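Local coordinates for FAD:protein FMN transferase (Pseudomonas stutzeri ATCC 14405 = CCUG 16156, PDB 5MGY) that probably transfers FMN from FAD to a threonine side chain of a target protein, using magnesium, in maturation of the NosR protein, at residues L286-F298 with F306-F318. Residues are numbered along the deposited sequence; the frame is centred on the assembly and turned at random.
Sequences LALAERNGIAAFF and FVTTSTKAFDELF
The rings of Phe297 and Phe314 meet obliquely, their centroids 5.6 Å apart and their planes at 40°. Phe318 CD2 lies over the centre of one Phe314 face, while Asp315 OD1 and the backbone of Ala295 sit at its edge. Phe298 points to the other side of the sheet: Leu286 CG covers one face near the rim, and Thr309 O and Thr311 CG2 lie at the edge. Thr309 O also accepts from Phe298 N at 2.7 Å, and Thr309 N returns a longer bond to Phe298 O, which defines an antiparallel hydrogen-bonded pair.

Thr311 is the N-cap of helix 312-318. With chi1 at 66°, its hydroxyl faces two ways. Thr311 OG1 donates to Ile294 O at 2.7 Å, in the carbonyl plane on a lone pair. The capping bond, nearly straight, runs from Phe314 N to Thr311 OG1 at 3.1 Å. Thr311 CG2 instead packs on Ala289 CB at 3.7 Å. Thr311 N adds a bond to Ala296 O (3.0 Å).

A Schellman motif, marked by the positive phi of Gly293 and the bond from Ile294 N to Ala289 O, ends helix 267-292 and leads into strand 295-301, which pairs with edge strand 306-310 as a beta hairpin. Helix 312-318 then crosses strand 295-298 at -104°; on that side Ile203 of strand 199-205 touches Phe297 and Phe314, whereas Phe298 packs against strand 257-264, the inner neighbour in the antiparallel sheet.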
loop_
_atom_site.group_PDB
_atom_site.type_symbol
_atom_site.label_atom_id
_atom_site.label_comp_id
_atom_site.label_asym_id
_atom_site.label_seq_id
_atom_site.Cartn_x
_atom_site.Cartn_y
_atom_site.Cartn_z
ATOM N N LEU A 286 11.328 -9.401 9.564
ATOM C CA LEU A 286 10.918 -10.614 10.308
ATOM C C LEU A 286 10.710 -10.527 11.834
ATOM O O LEU A 286 9.770 -11.138 12.392
ATOM C CB LEU A 286 11.916 -11.703 10.049
ATOM C CG LEU A 286 11.385 -12.630 8.989
ATOM C CD1 LEU A 286 12.571 -13.441 8.449
ATOM C CD2 LEU A 286 10.264 -13.508 9.579
ATOM N N ALA A 287 11.614 -9.810 12.496
ATOM C CA ALA A 287 11.559 -9.671 13.936
ATOM C C ALA A 287 10.306 -8.888 14.271
ATOM O O ALA A 287 9.513 -9.369 15.115
ATOM C CB ALA A 287 12.827 -9.018 14.490
ATOM N N LEU A 288 10.102 -7.732 13.584
ATOM C CA LEU A 288 8.892 -6.876 13.783
ATOM C C LEU A 288 7.640 -7.697 13.493
ATOM O O LEU A 288 6.717 -7.784 14.325
ATOM C CB LEU A 288 8.929 -5.600 12.907
ATOM C CG LEU A 288 7.742 -4.645 13.141
ATOM C CD1 LEU A 288 7.930 -3.771 14.356
ATOM C CD2 LEU A 288 7.502 -3.810 11.915
ATOM N N ALA A 289 7.653 -8.340 12.342
ATOM C CA ALA A 289 6.486 -9.071 11.953
ATOM C C ALA A 289 6.089 -10.103 13.000
ATOM O O ALA A 289 4.910 -10.165 13.352
ATOM C CB ALA A 289 6.645 -9.711 10.591
ATOM N N GLU A 290 7.083 -10.852 13.535
ATOM C CA GLU A 290 6.864 -11.836 14.611
ATOM C C GLU A 290 6.454 -11.154 15.928
ATOM O O GLU A 290 5.538 -11.633 16.634
ATOM C CB GLU A 290 8.103 -12.683 14.836
ATOM C CG GLU A 290 7.812 -14.165 14.861
ATOM C CD GLU A 290 7.603 -14.752 13.483
ATOM O OE1 GLU A 290 8.458 -14.520 12.603
ATOM O OE2 GLU A 290 6.592 -15.451 13.287
ATOM N N ARG A 291 7.118 -10.042 16.245
ATOM C CA ARG A 291 6.808 -9.323 17.451
ATOM C C ARG A 291 5.352 -8.898 17.436
ATOM O O ARG A 291 4.643 -9.133 18.405
ATOM C CB ARG A 291 7.719 -8.122 17.596
ATOM C CG ARG A 291 7.601 -7.437 18.923
ATOM C CD ARG A 291 8.325 -6.103 18.870
ATOM N NE ARG A 291 7.449 -4.985 18.438
ATOM C CZ ARG A 291 7.856 -3.750 18.093
ATOM N NH1 ARG A 291 9.148 -3.420 18.112
ATOM N NH2 ARG A 291 6.971 -2.820 17.704
ATOM N N ASN A 292 4.899 -8.310 16.332
ATOM C CA ASN A 292 3.536 -7.759 16.275
ATOM C C ASN A 292 2.510 -8.750 15.750
ATOM O O ASN A 292 1.331 -8.424 15.659
ATOM C CB ASN A 292 3.464 -6.557 15.353
ATOM C CG ASN A 292 4.394 -5.458 15.731
ATOM O OD1 ASN A 292 4.986 -5.435 16.789
ATOM N ND2 ASN A 292 4.543 -4.536 14.841
ATOM N N GLY A 293 2.954 -9.926 15.350
ATOM C CA GLY A 293 2.033 -10.941 14.874
ATOM C C GLY A 293 1.480 -10.742 13.472
ATOM O O GLY A 293 0.349 -11.070 13.213
ATOM N N ILE A 294 2.297 -10.256 12.560
ATOM C CA ILE A 294 1.864 -9.945 11.230
ATOM C C ILE A 294 1.981 -11.214 10.397
ATOM O O ILE A 294 2.962 -11.946 10.516
ATOM C CB ILE A 294 2.728 -8.842 10.626
ATOM C CG1 ILE A 294 2.558 -7.570 11.457
ATOM C CG2 ILE A 294 2.358 -8.610 9.169
ATOM C CD1 ILE A 294 3.569 -6.477 11.128
ATOM N N ALA A 295 0.973 -11.456 9.558
ATOM C CA ALA A 295 1.079 -12.495 8.595
ATOM C C ALA A 295 1.843 -11.927 7.383
ATOM O O ALA A 295 1.361 -11.012 6.698
ATOM C CB ALA A 295 -0.293 -12.999 8.209
ATOM N N ALA A 296 3.039 -12.443 7.145
ATOM C CA ALA A 296 3.877 -11.936 6.064
ATOM C C ALA A 296 4.734 -13.036 5.422
ATOM O O ALA A 296 5.084 -14.013 6.092
ATOM C CB ALA A 296 4.782 -10.839 6.607
ATOM N N PHE A 297 5.100 -12.832 4.157
ATOM C CA PHE A 297 5.859 -13.781 3.347
ATOM C C PHE A 297 6.946 -12.989 2.620
ATOM O O PHE A 297 6.648 -12.209 1.710
ATOM C CB PHE A 297 4.911 -14.430 2.340
ATOM C CG PHE A 297 5.543 -15.445 1.433
ATOM C CD1 PHE A 297 5.464 -16.813 1.783
ATOM C CD2 PHE A 297 6.164 -15.081 0.231
ATOM C CE1 PHE A 297 6.004 -17.796 0.957
ATOM C CE2 PHE A 297 6.712 -16.063 -0.592
ATOM C CZ PHE A 297 6.652 -17.420 -0.219
ATOM N N PHE A 298 8.193 -13.182 3.022
ATOM C CA PHE A 298 9.336 -12.452 2.496
ATOM C C PHE A 298 10.057 -13.121 1.316
ATOM O O PHE A 298 10.108 -14.311 1.251
ATOM C CB PHE A 298 10.350 -12.325 3.606
ATOM C CG PHE A 298 9.908 -11.516 4.740
ATOM C CD1 PHE A 298 10.492 -10.278 4.994
ATOM C CD2 PHE A 298 8.913 -11.958 5.571
ATOM C CE1 PHE A 298 10.077 -9.505 6.058
ATOM C CE2 PHE A 298 8.501 -11.178 6.637
ATOM C CZ PHE A 298 9.078 -9.952 6.883
ATOM N N PHE A 306 16.823 -16.967 -4.892
ATOM C CA PHE A 306 15.926 -16.441 -3.864
ATOM C C PHE A 306 15.608 -17.401 -2.742
ATOM O O PHE A 306 15.463 -18.587 -2.973
ATOM C CB PHE A 306 14.645 -15.954 -4.514
ATOM C CG PHE A 306 14.835 -14.765 -5.384
ATOM C CD1 PHE A 306 15.082 -13.506 -4.838
ATOM C CD2 PHE A 306 14.768 -14.874 -6.753
ATOM C CE1 PHE A 306 15.260 -12.391 -5.638
ATOM C CE2 PHE A 306 14.964 -13.754 -7.549
ATOM C CZ PHE A 306 15.191 -12.504 -6.995
ATOM N N VAL A 307 15.513 -16.878 -1.531
ATOM C CA VAL A 307 14.993 -17.661 -0.402
ATOM C C VAL A 307 13.705 -17.044 0.078
ATOM O O VAL A 307 13.584 -15.840 0.058
ATOM C CB VAL A 307 15.990 -17.769 0.760
ATOM C CG1 VAL A 307 17.171 -18.610 0.324
ATOM C CG2 VAL A 307 16.427 -16.399 1.294
ATOM N N THR A 308 12.760 -17.851 0.554
ATOM C CA THR A 308 11.477 -17.353 1.077
ATOM C C THR A 308 11.266 -17.635 2.567
ATOM O O THR A 308 11.572 -18.685 3.089
ATOM C CB THR A 308 10.238 -17.886 0.234
ATOM O OG1 THR A 308 10.080 -19.315 0.369
ATOM C CG2 THR A 308 10.361 -17.541 -1.272
ATOM N N THR A 309 10.630 -16.720 3.250
ATOM C CA THR A 309 10.415 -16.914 4.675
ATOM C C THR A 309 9.021 -16.391 5.007
ATOM O O THR A 309 8.614 -15.373 4.528
ATOM C CB THR A 309 11.522 -16.185 5.490
ATOM O OG1 THR A 309 12.769 -16.239 4.758
ATOM C CG2 THR A 309 11.656 -16.790 6.904
ATOM N N SER A 310 8.294 -17.128 5.806
ATOM C CA SER A 310 6.933 -16.813 6.171
ATOM C C SER A 310 6.961 -16.599 7.687
ATOM O O SER A 310 7.903 -16.968 8.316
ATOM C CB SER A 310 5.969 -17.951 5.701
ATOM O OG SER A 310 6.075 -19.164 6.463
ATOM N N THR A 311 5.976 -15.938 8.253
ATOM C CA THR A 311 5.948 -15.747 9.680
ATOM C C THR A 311 5.107 -16.820 10.257
ATOM O O THR A 311 4.519 -17.630 9.552
ATOM C CB THR A 311 5.347 -14.376 10.075
ATOM O OG1 THR A 311 3.952 -14.326 9.710
ATOM C CG2 THR A 311 6.150 -13.237 9.420
ATOM N N LYS A 312 5.054 -16.784 11.564
ATOM C CA LYS A 312 4.222 -17.631 12.366
ATOM C C LYS A 312 2.740 -17.415 12.116
ATOM O O LYS A 312 2.019 -18.383 11.915
ATOM C CB LYS A 312 4.570 -17.344 13.815
ATOM C CG LYS A 312 3.860 -18.177 14.843
ATOM C CD LYS A 312 4.304 -17.798 16.253
ATOM C CE LYS A 312 5.813 -17.988 16.450
ATOM N NZ LYS A 312 6.204 -17.908 17.874
ATOM N N ALA A 313 2.299 -16.151 12.127
ATOM C CA ALA A 313 0.887 -15.791 11.879
ATOM C C ALA A 313 0.469 -16.216 10.480
ATOM O O ALA A 313 -0.657 -16.679 10.292
ATOM C CB ALA A 313 0.636 -14.294 12.094
ATOM N N PHE A 314 1.364 -16.061 9.507
ATOM C CA PHE A 314 1.106 -16.512 8.138
ATOM C C PHE A 314 0.925 -18.018 8.068
ATOM O O PHE A 314 0.102 -18.517 7.289
ATOM C CB PHE A 314 2.259 -16.114 7.234
ATOM C CG PHE A 314 2.091 -16.497 5.793
ATOM C CD1 PHE A 314 2.431 -17.761 5.336
ATOM C CD2 PHE A 314 1.661 -15.568 4.880
ATOM C CE1 PHE A 314 2.303 -18.087 3.982
ATOM C CE2 PHE A 314 1.519 -15.866 3.528
ATOM C CZ PHE A 314 1.839 -17.133 3.073
ATOM N N ASP A 315 1.732 -18.742 8.853
ATOM C CA ASP A 315 1.729 -20.216 8.843
ATOM C C ASP A 315 0.441 -20.806 9.467
ATOM O O ASP A 315 -0.120 -21.751 8.887
ATOM C CB ASP A 315 3.026 -20.784 9.467
ATOM C CG ASP A 315 4.238 -20.696 8.525
ATOM O OD1 ASP A 315 4.049 -20.611 7.291
ATOM O OD2 ASP A 315 5.389 -20.706 9.022
ATOM N N GLU A 316 -0.030 -20.241 10.594
ATOM C CA GLU A 316 -1.367 -20.585 11.137
ATOM C C GLU A 316 -2.499 -20.340 10.127
ATOM O O GLU A 316 -3.330 -21.205 9.919
ATOM C CB GLU A 316 -1.664 -19.876 12.469
ATOM C CG GLU A 316 -1.213 -20.686 13.676
ATOM C CD GLU A 316 -0.400 -19.860 14.652
ATOM O OE1 GLU A 316 -0.817 -18.748 15.000
ATOM O OE2 GLU A 316 0.670 -20.331 15.062
ATOM N N LEU A 317 -2.518 -19.190 9.478
ATOM C CA LEU A 317 -3.540 -18.910 8.476
ATOM C C LEU A 317 -3.430 -19.787 7.240
ATOM O O LEU A 317 -4.437 -20.208 6.767
ATOM C CB LEU A 317 -3.563 -17.415 8.072
ATOM C CG LEU A 317 -4.321 -16.456 8.994
ATOM C CD1 LEU A 317 -5.828 -16.748 8.975
ATOM C CD2 LEU A 317 -3.823 -16.454 10.432
ATOM N N PHE A 318 -2.246 -20.079 6.722
ATOM C CA PHE A 318 -2.167 -20.725 5.401
ATOM C C PHE A 318 -1.371 -22.021 5.250
ATOM O O PHE A 318 -1.319 -22.561 4.145
ATOM C CB PHE A 318 -1.678 -19.698 4.410
ATOM C CG PHE A 318 -2.484 -18.439 4.447
ATOM C CD1 PHE A 318 -3.793 -18.436 3.984
ATOM C CD2 PHE A 318 -1.965 -17.266 4.983
ATOM C CE1 PHE A 318 -4.553 -17.282 4.034
ATOM C CE2 PHE A 318 -2.723 -16.113 5.041
ATOM C CZ PHE A 318 -4.018 -16.118 4.567
#